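PDB 3AGD: salt-tolerant glutaminase from Micrococcus luteus, which probably hydrolyses L-glutamine to L-glutamate and ammonium, as other members of the glutaminase family do. Local coordinates for residues S11-L16 with H51-A56; P29-A34 with T61-S66; A73-R78 with R231-V236. All blocks are in the same frame, centred on the assembly; numbering follows the deposited sequence.

Contact 1: S11-L16 with H51-A56; sequences SLVTEL and HCAGDA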
ATOM      1  N   SER A  11      23.632  -4.537  13.826  1.00 28.92           N
ATOM      2  CA  SER A  11      24.552  -4.986  12.784  1.00 29.33           C
ATOM      3  C   SER A  11      24.516  -4.027  11.602  1.00 28.66           C
ATOM      4  O   SER A  11      25.548  -3.708  11.013  1.00 29.18           O
ATOM      5  CB  SER A  11      24.174  -6.388  12.298  1.00 32.43           C
ATOM      6  OG  SER A  11      24.174  -7.311  13.367  1.00 40.00           O
ATOM      7  N   LEU A  12      23.319  -3.574  11.254  1.00 28.54           N
ATOM      8  CA  LEU A  12      23.161  -2.646  10.144  1.00 26.62           C
ATOM      9  C   LEU A  12      23.919  -1.357  10.441  1.00 25.57           C
ATOM     10  O   LEU A  12      24.608  -0.819   9.579  1.00 25.08           O
ATOM     11  CB  LEU A  12      21.682  -2.340   9.917  1.00 28.21           C
ATOM     12  CG  LEU A  12      21.404  -1.549   8.638  1.00 27.56           C
ATOM     13  CD1 LEU A  12      21.893  -2.357   7.440  1.00 27.04           C
ATOM     14  CD2 LEU A  12      19.921  -1.254   8.521  1.00 23.45           C
ATOM     15  N   VAL A  13      23.790  -0.865  11.670  1.00 26.32           N
ATOM     16  CA  VAL A  13      24.478   0.355  12.074  1.00 24.81           C
ATOM     17  C   VAL A  13      25.989   0.157  11.986  1.00 26.77           C
ATOM     18  O   VAL A  13      26.706   1.006  11.457  1.00 24.62           O
ATOM     19  CB  VAL A  13      24.101   0.750  13.515  1.00 21.52           C
ATOM     20  CG1 VAL A  13      24.960   1.919  13.983  1.00 20.21           C
ATOM     21  CG2 VAL A  13      22.629   1.124  13.572  1.00 22.48           C
ATOM     22  N   THR A  14      26.469  -0.974  12.499  1.00 29.92           N
ATOM     23  CA  THR A  14      27.898  -1.280  12.467  1.00 29.28           C
ATOM     24  C   THR A  14      28.414  -1.359  11.036  1.00 28.02           C
ATOM     25  O   THR A  14      29.480  -0.831  10.721  1.00 27.87           O
ATOM     26  CB  THR A  14      28.206  -2.621  13.165  1.00 27.04           C
ATOM     27  OG1 THR A  14      27.913  -2.511  14.560  1.00 28.12           O
ATOM     28  CG2 THR A  14      29.678  -2.993  12.986  1.00 25.99           C
ATOM     29  N   GLU A  15      27.654  -2.025  10.174  1.00 28.41           N
ATOM     30  CA  GLU A  15      28.047  -2.174   8.781  1.00 28.69           C
ATOM     31  C   GLU A  15      28.058  -0.841   8.035  1.00 30.96           C
ATOM     32  O   GLU A  15      29.115  -0.364   7.613  1.00 34.19           O
ATOM     33  CB  GLU A  15      27.112  -3.140   8.057  1.00 27.42           C
ATOM     34  CG  GLU A  15      27.648  -3.560   6.700  1.00 30.09           C
ATOM     35  CD  GLU A  15      26.651  -4.354   5.882  1.00 35.77           C
ATOM     36  OE1 GLU A  15      25.903  -5.170   6.462  1.00 39.78           O
ATOM     37  OE2 GLU A  15      26.627  -4.169   4.649  1.00 36.58           O
ATOM     38  N   LEU A  16      26.883  -0.244   7.870  1.00 27.61           N
ATOM     39  CA  LEU A  16      26.778   1.025   7.162  1.00 27.10           C
ATOM     40  C   LEU A  16      27.637   2.094   7.815  1.00 27.65           C
ATOM     41  O   LEU A  16      28.096   3.023   7.150  1.00 26.77           O
ATOM     42  CB  LEU A  16      25.321   1.491   7.107  1.00 25.05           C
ATOM     43  CG  LEU A  16      24.353   0.559   6.369  1.00 26.29           C
ATOM     44  CD1 LEU A  16      23.000   1.250   6.204  1.00 23.22           C
ATOM     45  CD2 LEU A  16      24.930   0.181   5.009  1.00 21.75           C
ATOM     46  N   HIS A  51      12.132  -1.259  18.518  1.00 25.21           N
ATOM     47  CA  HIS A  51      13.427  -1.896  18.319  1.00 24.13           C
ATOM     48  C   HIS A  51      14.397  -0.838  17.805  1.00 25.50           C
ATOM     49  O   HIS A  51      14.127  -0.191  16.793  1.00 23.74           O
ATOM     50  CB  HIS A  51      13.308  -3.031  17.292  1.00 23.44           C
ATOM     51  CG  HIS A  51      12.173  -3.974  17.557  1.00 26.25           C
ATOM     52  ND1 HIS A  51      12.012  -4.629  18.759  1.00 26.77           N
ATOM     53  CD2 HIS A  51      11.147  -4.378  16.770  1.00 29.37           C
ATOM     54  CE1 HIS A  51      10.936  -5.395  18.701  1.00 27.03           C
ATOM     55  NE2 HIS A  51      10.393  -5.261  17.505  1.00 27.12           N
ATOM     56  N   CYS A  52      15.522  -0.656  18.492  1.00 26.01           N
ATOM     57  CA  CYS A  52      16.492   0.343  18.059  1.00 27.62           C
ATOM     58  C   CYS A  52      17.936  -0.073  18.247  1.00 24.62           C
ATOM     59  O   CYS A  52      18.227  -1.100  18.853  1.00 26.62           O
ATOM     60  CB  CYS A  52      16.273   1.666  18.795  1.00 34.50           C
ATOM     61  SG  CYS A  52      14.876   1.697  19.908  1.00 41.17           S
ATOM     62  N   ALA A  53      18.835   0.754  17.726  1.00 23.22           N
ATOM     63  CA  ALA A  53      20.271   0.519  17.814  1.00 23.05           C
ATOM     64  C   ALA A  53      21.011   1.815  17.499  1.00 24.44           C
ATOM     65  O   ALA A  53      20.457   2.714  16.862  1.00 22.32           O
ATOM     66  CB  ALA A  53      20.686  -0.571  16.833  1.00 19.80           C
ATOM     67  N   GLY A  54      22.259   1.904  17.951  1.00 23.66           N
ATOM     68  CA  GLY A  54      23.060   3.089  17.705  1.00 22.58           C
ATOM     69  C   GLY A  54      22.605   4.289  18.511  1.00 23.56           C
ATOM     70  O   GLY A  54      22.037   4.135  19.592  1.00 21.93           O
ATOM     71  N   ASP A  55      22.852   5.485  17.979  1.00 24.51           N
ATOM     72  CA  ASP A  55      22.473   6.733  18.642  1.00 24.77           C
ATOM     73  C   ASP A  55      21.011   7.067  18.358  1.00 26.05           C
ATOM     74  O   ASP A  55      20.697   8.111  17.780  1.00 24.97           O
ATOM     75  CB  ASP A  55      23.366   7.877  18.151  1.00 26.31           C
ATOM     76  CG  ASP A  55      24.845   7.559  18.277  1.00 28.75           C
ATOM     77  OD1 ASP A  55      25.312   7.314  19.412  1.00 34.40           O
ATOM     78  OD2 ASP A  55      25.540   7.549  17.241  1.00 26.94           O
ATOM     79  N   ALA A  56      20.121   6.177  18.783  1.00 25.70           N
ATOM     80  CA  ALA A  56      18.693   6.351  18.561  1.00 24.85           C
ATOM     81  C   ALA A  56      18.022   7.260  19.585  1.00 25.07           C
ATOM     82  O   ALA A  56      16.821   7.511  19.497  1.00 24.52           O
ATOM     83  CB  ALA A  56      18.011   4.989  18.552  1.00 25.42           C
TER

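Contact 2: P29-A34 with T61-S66; sequences PVLAEA and TIQSAS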
ATOM      1  N   PRO A  29      26.055  27.165  10.851  1.00 47.22           N
ATOM      2  CA  PRO A  29      27.102  26.585  11.696  1.00 46.17           C
ATOM      3  C   PRO A  29      26.623  25.581  12.740  1.00 42.37           C
ATOM      4  O   PRO A  29      27.342  24.637  13.069  1.00 41.12           O
ATOM      5  CB  PRO A  29      27.766  27.815  12.319  1.00 49.69           C
ATOM      6  CG  PRO A  29      26.660  28.836  12.326  1.00 51.72           C
ATOM      7  CD  PRO A  29      26.035  28.632  10.975  1.00 48.99           C
ATOM      8  N   VAL A  30      25.417  25.768  13.266  1.00 39.38           N
ATOM      9  CA  VAL A  30      24.917  24.833  14.267  1.00 34.96           C
ATOM     10  C   VAL A  30      24.845  23.422  13.672  1.00 31.70           C
ATOM     11  O   VAL A  30      25.179  22.443  14.338  1.00 33.65           O
ATOM     12  CB  VAL A  30      23.526  25.256  14.798  1.00 35.70           C
ATOM     13  CG1 VAL A  30      22.512  25.258  13.676  1.00 36.95           C
ATOM     14  CG2 VAL A  30      23.091  24.320  15.912  1.00 35.43           C
ATOM     15  N   LEU A  31      24.425  23.324  12.412  1.00 27.52           N
ATOM     16  CA  LEU A  31      24.330  22.032  11.744  1.00 26.55           C
ATOM     17  C   LEU A  31      25.655  21.696  11.066  1.00 25.82           C
ATOM     18  O   LEU A  31      26.080  20.542  11.045  1.00 22.65           O
ATOM     19  CB  LEU A  31      23.203  22.044  10.705  1.00 27.64           C
ATOM     20  CG  LEU A  31      21.774  22.187  11.239  1.00 29.56           C
ATOM     21  CD1 LEU A  31      20.765  22.083  10.094  1.00 26.83           C
ATOM     22  CD2 LEU A  31      21.516  21.099  12.265  1.00 31.66           C
ATOM     23  N   ALA A  32      26.311  22.717  10.525  1.00 27.97           N
ATOM     24  CA  ALA A  32      27.587  22.532   9.852  1.00 30.07           C
ATOM     25  C   ALA A  32      28.669  22.020  10.804  1.00 32.24           C
ATOM     26  O   ALA A  32      29.556  21.277  10.391  1.00 32.79           O
ATOM     27  CB  ALA A  32      28.032  23.845   9.220  1.00 28.77           C
ATOM     28  N   GLU A  33      28.586  22.412  12.072  1.00 33.71           N
ATOM     29  CA  GLU A  33      29.578  22.010  13.068  1.00 36.94           C
ATOM     30  C   GLU A  33      29.162  20.804  13.904  1.00 38.21           C
ATOM     31  O   GLU A  33      29.906  20.376  14.787  1.00 38.50           O
ATOM     32  CB  GLU A  33      29.880  23.177  14.016  1.00 41.32           C
ATOM     33  CG  GLU A  33      30.131  24.517  13.333  1.00 50.35           C
ATOM     34  CD  GLU A  33      31.262  24.471  12.325  1.00 60.04           C
ATOM     35  OE1 GLU A  33      31.452  25.478  11.607  1.00 63.34           O
ATOM     36  OE2 GLU A  33      31.960  23.436  12.250  1.00 63.55           O
ATOM     37  N   ALA A  34      27.981  20.258  13.634  1.00 37.58           N
ATOM     38  CA  ALA A  34      27.490  19.112  14.391  1.00 33.53           C
ATOM     39  C   ALA A  34      28.397  17.893  14.250  1.00 31.08           C
ATOM     40  O   ALA A  34      28.968  17.656  13.190  1.00 29.25           O
ATOM     41  CB  ALA A  34      26.072  18.765  13.951  1.00 30.44           C
ATOM     42  N   THR A  61      17.233  18.493  15.334  1.00 16.55           N
ATOM     43  CA  THR A  61      16.076  19.215  14.822  1.00 15.75           C
ATOM     44  C   THR A  61      15.447  18.414  13.684  1.00 15.59           C
ATOM     45  O   THR A  61      16.128  17.985  12.749  1.00 13.39           O
ATOM     46  CB  THR A  61      16.466  20.624  14.353  1.00 17.11           C
ATOM     47  OG1 THR A  61      17.532  20.542  13.399  1.00 17.09           O
ATOM     48  CG2 THR A  61      16.927  21.450  15.546  1.00 17.36           C
ATOM     49  N   ILE A  62      14.140  18.211  13.793  1.00 13.05           N
ATOM     50  CA  ILE A  62      13.375  17.436  12.831  1.00 14.10           C
ATOM     51  C   ILE A  62      13.346  18.033  11.430  1.00 16.33           C
ATOM     52  O   ILE A  62      13.175  17.312  10.444  1.00 18.74           O
ATOM     53  CB  ILE A  62      11.925  17.239  13.355  1.00 13.01           C
ATOM     54  CG1 ILE A  62      11.147  16.295  12.445  1.00 12.98           C
ATOM     55  CG2 ILE A  62      11.220  18.578  13.444  1.00 12.57           C
ATOM     56  CD1 ILE A  62       9.781  15.927  13.011  1.00 13.04           C
ATOM     57  N   GLN A  63      13.522  19.344  11.340  1.00 18.99           N
ATOM     58  CA  GLN A  63      13.509  20.028  10.051  1.00 18.68           C
ATOM     59  C   GLN A  63      12.297  19.618   9.200  1.00 17.97           C
ATOM     60  O   GLN A  63      11.178  19.548   9.713  1.00 18.37           O
ATOM     61  CB  GLN A  63      14.818  19.757   9.301  1.00 16.52           C
ATOM     62  CG  GLN A  63      16.074  20.341   9.980  1.00 13.25           C
ATOM     63  CD  GLN A  63      15.988  21.846  10.195  1.00 16.16           C
ATOM     64  OE1 GLN A  63      15.466  22.573   9.350  1.00 20.80           O
ATOM     65  NE2 GLN A  63      16.514  22.322  11.322  1.00 13.19           N
ATOM     66  N   SER A  64      12.514  19.339   7.914  1.00 15.81           N
ATOM     67  CA  SER A  64      11.421  18.974   7.008  1.00 15.72           C
ATOM     68  C   SER A  64      10.584  17.753   7.379  1.00 16.77           C
ATOM     69  O   SER A  64       9.473  17.585   6.861  1.00 15.20           O
ATOM     70  CB  SER A  64      11.944  18.804   5.581  1.00 17.16           C
ATOM     71  OG  SER A  64      12.202  20.066   4.991  1.00 20.27           O
ATOM     72  N   ALA A  65      11.097  16.899   8.257  1.00 15.71           N
ATOM     73  CA  ALA A  65      10.327  15.728   8.669  1.00 16.13           C
ATOM     74  C   ALA A  65       9.166  16.179   9.555  1.00 16.09           C
ATOM     75  O   ALA A  65       8.395  15.365  10.057  1.00 19.72           O
ATOM     76  CB  ALA A  65      11.211  14.734   9.409  1.00 16.84           C
ATOM     77  N   SER A  66       9.049  17.488   9.735  1.00 14.20           N
ATOM     78  CA  SER A  66       7.972  18.066  10.531  1.00 16.16           C
ATOM     79  C   SER A  66       6.759  18.274   9.633  1.00 15.89           C
ATOM     80  O   SER A  66       5.619  18.283  10.092  1.00 17.42           O
ATOM     81  CB  SER A  66       8.393  19.427  11.077  1.00 15.79           C
ATOM     82  OG  SER A  66       8.460  20.382  10.027  1.00 14.35           O
TER

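Contact 3: A73-R78 with R231-V236; sequences AALVDR and RRVVSV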
ATOM      1  N   ALA A  73      -2.193  18.253  11.230  1.00 16.58           N
ATOM      2  CA  ALA A  73      -2.839  19.193  12.146  1.00 17.80           C
ATOM      3  C   ALA A  73      -3.741  20.178  11.392  1.00 18.38           C
ATOM      4  O   ALA A  73      -4.842  20.500  11.842  1.00 15.47           O
ATOM      5  CB  ALA A  73      -1.779  19.958  12.937  1.00 14.79           C
ATOM      6  N   ALA A  74      -3.260  20.657  10.249  1.00 16.61           N
ATOM      7  CA  ALA A  74      -4.021  21.593   9.434  1.00 16.78           C
ATOM      8  C   ALA A  74      -5.309  20.953   8.938  1.00 19.49           C
ATOM      9  O   ALA A  74      -6.369  21.583   8.945  1.00 18.56           O
ATOM     10  CB  ALA A  74      -3.184  22.059   8.253  1.00 14.69           C
ATOM     11  N   LEU A  75      -5.215  19.701   8.500  1.00 20.10           N
ATOM     12  CA  LEU A  75      -6.387  18.979   8.003  1.00 20.33           C
ATOM     13  C   LEU A  75      -7.382  18.794   9.144  1.00 19.31           C
ATOM     14  O   LEU A  75      -8.590  19.000   8.981  1.00 18.94           O
ATOM     15  CB  LEU A  75      -5.958  17.625   7.421  1.00 19.69           C
ATOM     16  CG  LEU A  75      -5.126  17.726   6.132  1.00 18.19           C
ATOM     17  CD1 LEU A  75      -4.342  16.446   5.880  1.00 17.11           C
ATOM     18  CD2 LEU A  75      -6.058  18.039   4.962  1.00 13.16           C
ATOM     19  N   VAL A  76      -6.870  18.406  10.305  1.00 18.28           N
ATOM     20  CA  VAL A  76      -7.713  18.219  11.479  1.00 19.54           C
ATOM     21  C   VAL A  76      -8.373  19.538  11.874  1.00 20.86           C
ATOM     22  O   VAL A  76      -9.570  19.597  12.131  1.00 23.16           O
ATOM     23  CB  VAL A  76      -6.891  17.727  12.690  1.00 18.78           C
ATOM     24  CG1 VAL A  76      -7.721  17.847  13.969  1.00 21.04           C
ATOM     25  CG2 VAL A  76      -6.472  16.286  12.476  1.00 16.98           C
ATOM     26  N   ASP A  77      -7.585  20.603  11.901  1.00 19.88           N
ATOM     27  CA  ASP A  77      -8.094  21.903  12.307  1.00 19.36           C
ATOM     28  C   ASP A  77      -9.022  22.633  11.363  1.00 19.23           C
ATOM     29  O   ASP A  77     -10.003  23.224  11.803  1.00 20.83           O
ATOM     30  CB  ASP A  77      -6.933  22.838  12.647  1.00 18.30           C
ATOM     31  CG  ASP A  77      -6.134  22.355  13.835  1.00 21.28           C
ATOM     32  OD1 ASP A  77      -6.744  21.775  14.757  1.00 21.76           O
ATOM     33  OD2 ASP A  77      -4.903  22.567  13.855  1.00 17.81           O
ATOM     34  N   ARG A  78      -8.726  22.601  10.069  1.00 20.35           N
ATOM     35  CA  ARG A  78      -9.533  23.342   9.105  1.00 22.01           C
ATOM     36  C   ARG A  78     -10.389  22.517   8.151  1.00 21.29           C
ATOM     37  O   ARG A  78     -11.246  23.066   7.464  1.00 20.91           O
ATOM     38  CB  ARG A  78      -8.611  24.263   8.299  1.00 23.64           C
ATOM     39  CG  ARG A  78      -7.752  25.176   9.166  1.00 18.04           C
ATOM     40  CD  ARG A  78      -8.572  26.307   9.776  1.00 20.07           C
ATOM     41  NE  ARG A  78      -8.657  27.461   8.890  1.00 24.35           N
ATOM     42  CZ  ARG A  78      -7.627  28.249   8.593  1.00 31.53           C
ATOM     43  NH1 ARG A  78      -6.433  28.016   9.112  1.00 32.85           N
ATOM     44  NH2 ARG A  78      -7.791  29.270   7.770  1.00 41.09           N
ATOM     45  N   ARG A 231      -4.142   8.785   6.047  1.00 19.95           N
ATOM     46  CA  ARG A 231      -3.999   8.271   4.687  1.00 21.81           C
ATOM     47  C   ARG A 231      -3.550   9.346   3.703  1.00 18.43           C
ATOM     48  O   ARG A 231      -2.739   9.086   2.813  1.00 15.23           O
ATOM     49  CB  ARG A 231      -5.324   7.674   4.205  1.00 22.75           C
ATOM     50  CG  ARG A 231      -5.529   6.201   4.534  1.00 31.36           C
ATOM     51  CD  ARG A 231      -6.875   5.735   3.992  1.00 36.02           C
ATOM     52  NE  ARG A 231      -7.285   6.563   2.861  1.00 46.44           N
ATOM     53  CZ  ARG A 231      -8.449   7.201   2.778  1.00 50.30           C
ATOM     54  NH1 ARG A 231      -9.339   7.100   3.758  1.00 55.27           N
ATOM     55  NH2 ARG A 231      -8.711   7.968   1.729  1.00 43.66           N
ATOM     56  N   ARG A 232      -4.093  10.548   3.859  1.00 15.94           N
ATOM     57  CA  ARG A 232      -3.744  11.659   2.986  1.00 15.52           C
ATOM     58  C   ARG A 232      -2.285  12.042   3.196  1.00 16.01           C
ATOM     59  O   ARG A 232      -1.560  12.330   2.244  1.00 17.02           O
ATOM     60  CB  ARG A 232      -4.651  12.865   3.278  1.00 13.49           C
ATOM     61  CG  ARG A 232      -4.139  14.205   2.735  1.00 15.68           C
ATOM     62  CD  ARG A 232      -4.053  14.245   1.214  1.00 15.06           C
ATOM     63  NE  ARG A 232      -5.347  14.449   0.566  1.00 17.25           N
ATOM     64  CZ  ARG A 232      -6.010  15.606   0.539  1.00 18.47           C
ATOM     65  NH1 ARG A 232      -5.510  16.687   1.125  1.00 19.16           N
ATOM     66  NH2 ARG A 232      -7.176  15.685  -0.086  1.00 15.36           N
ATOM     67  N   VAL A 233      -1.858  12.035   4.451  1.00 15.65           N
ATOM     68  CA  VAL A 233      -0.491  12.407   4.779  1.00 17.82           C
ATOM     69  C   VAL A 233       0.512  11.416   4.206  1.00 17.21           C
ATOM     70  O   VAL A 233       1.492  11.803   3.565  1.00 15.48           O
ATOM     71  CB  VAL A 233      -0.302  12.508   6.307  1.00 17.69           C
ATOM     72  CG1 VAL A 233       1.162  12.736   6.641  1.00 15.68           C
ATOM     73  CG2 VAL A 233      -1.153  13.657   6.852  1.00 16.37           C
ATOM     74  N   VAL A 234       0.265  10.131   4.420  1.00 15.99           N
ATOM     75  CA  VAL A 234       1.189   9.139   3.905  1.00 15.58           C
ATOM     76  C   VAL A 234       1.173   9.127   2.376  1.00 14.88           C
ATOM     77  O   VAL A 234       2.196   8.848   1.757  1.00 16.22           O
ATOM     78  CB  VAL A 234       0.876   7.750   4.478  1.00 14.69           C
ATOM     79  CG1 VAL A 234       1.912   6.745   3.998  1.00 13.23           C
ATOM     80  CG2 VAL A 234       0.877   7.821   6.011  1.00 12.88           C
ATOM     81  N   SER A 235       0.030   9.442   1.767  1.00 12.53           N
ATOM     82  CA  SER A 235      -0.046   9.487   0.304  1.00 16.88           C
ATOM     83  C   SER A 235       0.871  10.592  -0.213  1.00 16.90           C
ATOM     84  O   SER A 235       1.655  10.384  -1.136  1.00 17.64           O
ATOM     85  CB  SER A 235      -1.482   9.762  -0.178  1.00 17.91           C
ATOM     86  OG  SER A 235      -2.326   8.635  -0.002  1.00 15.67           O
ATOM     87  N   VAL A 236       0.775  11.767   0.400  1.00 15.32           N
ATOM     88  CA  VAL A 236       1.594  12.912   0.001  1.00 15.59           C
ATOM     89  C   VAL A 236       3.089  12.656   0.227  1.00 16.70           C
ATOM     90  O   VAL A 236       3.929  13.117  -0.552  1.00 17.03           O
ATOM     91  CB  VAL A 236       1.137  14.175   0.759  1.00 17.12           C
ATOM     92  CG1 VAL A 236       2.082  15.338   0.489  1.00 19.62           C
ATOM     93  CG2 VAL A 236      -0.275  14.533   0.320  1.00 12.26           C
TER

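Contact 1: S11-L16 with H51-A56
V13 of helix 4-16 faces A53 and G54 of strand 50-54, and the two backbones come nearest between V13 CA and G54 CA, 6.4 Å apart. This is a helix laid on a sheet, as expected of the beta-lactamase-like fold of this family: strand 50-54 is an outermost strand, within the chain, of a five-stranded antiparallel sheet, and the N-terminal helix covers it beside helix 289-301. The division of labour around the helix illustrates how one segment serves several neighbours. L12 and L16 turn to helix 289-301, where L16 meets L293 and R297, and E15 adds a salt bridge to R297, whereas V13 turns to the strand and also touches F39.

The contact is small and wholly apolar, 92 Å² over both sides. V13 divides its methyls between two consecutive strand residues. CG2, beside the backbone N at a chi1 of 173°, meets A53 CB methyl to methyl at 4.2 Å. The other branch, CG1, approaches the strand backbone itself, with G54 CA 4.3 Å away. A53 extends the same seam, for its methyl also touches L9 and A10 one turn earlier on the helix. Earlier on the strand H51 packs on I5 and P6, and its NE2 is hydrogen-bonded to OE2 of E341 of the second subunit.

G54 ends the strand with a positive phi of 72°, a backbone shape that glycine adopts easily, and the chain then folds through an inverse gamma turn centred on D55. The turn's own bond, from A56 N to G54 O, is weak at 2.9 Å.

Contact 2: P29-A34 with T61-S66
L31, T61 and Q63 make this contact, the leucine giving up 35 Å² and the other two 19 Å² or less each. From the short helix 29-32, L31 extends its side chain toward the loop leading into helix 67-78 and sets one methyl near each end of a polar pair. CD2 lies 4.2 Å from T61 OG1, and CD1 lies 4.4 Å from Q63 NE2.

Those two polar atoms are joined to each other. Q63 NE2 donates to T61 OG1 over 2.9 Å, an almost straight bond (173°) whose acceptor sits practically in the amide plane, so the bond helps fix the rotation of the amide. The threonine's chi1 of 55° brings OG1 between its backbone N and carbonyl carbon, where it can receive that N-H.

Around the leucine's targets, T156 touches T61, while Y27, E160, C195 and V261 touch Q63. The backbone of Q63 is held too: its O accepts from S66 OG at 2.9 Å. Next in sequence stands S64, a glutamate-binding residue whose OG makes a weak bond to K67 NZ, an arrangement consistent with the SxxK motif of the beta-lactamase-like serine enzymes.

Contact 3: A73-R78 with R231-V236
L75 reaches across to R232 and V233 from helix 67-78, and the residues before and after it on the helix look to other neighbours. A73, where the segment begins, packs on R137 and I141 of helix 131-146 and on L124. Two residues on, L75 points to helix 227-240, the two CA atoms of L75 and R232 being 9.3 Å apart.

The leucine's fork carries the whole contact. Its CD1 rests on the aliphatic part of the arginine, 3.9 Å from R232 CG, and also meets V233 CG2 at 4.3 Å. Its CD2 comes obliquely to the guanidinium, 4.1 Å from R232 NH1. The two side chains cross at about a right angle. Bends at chi2 (64°) and chi3 (78°) bring the arginine's charged end round beside the leucine. That end is anchored in a buried setting: NH1 forms a salt bridge with D84 OD1 and a hydrogen bond with Y71 OH. F80 touches both L75 and R232.

In beta-lactamase-like enzymes the helix carrying the SxxK lysine is central to the helical region; helix 67-78 probably corresponds to it, and helix 227-240 packs against it through R232 and V233. V76, next in sequence, packs on R137, and D77 OD2 forms a salt bridge with R137 NE. R78 closes the segment with a weak bond from NH1 to L123 O.

Within helix 227-240, R231 O accepts twice from S235, from N at 3.0 Å and from OG at 2.9 Å, the two donors arriving from opposite faces of the carbonyl plane.

Of the three contacts, only contact 2 holds a glutamate-binding residue. Contacts 1 and 2 alternate along the chain, since helix 29-32 falls between the two halves of contact 1; their centres are 21 Å apart, with nearest atoms about 11 Å apart. Contact 2 borders the substrate pocket: it contains S64, and the side chain of Q63 comes within about 3 Å of that of C195, another glutamate-binding residue. The loop of 61-66 and the segment 73-78 of contact 3 are joined by the first half of helix 67-78, yet contacts 2 and 3 lie 24 Å apart between centres and about 8 Å at the nearest atoms. Contacts 1 and 3 are the most widely separated, 31 Å between centres, and both lie away from the glutamate-binding residues.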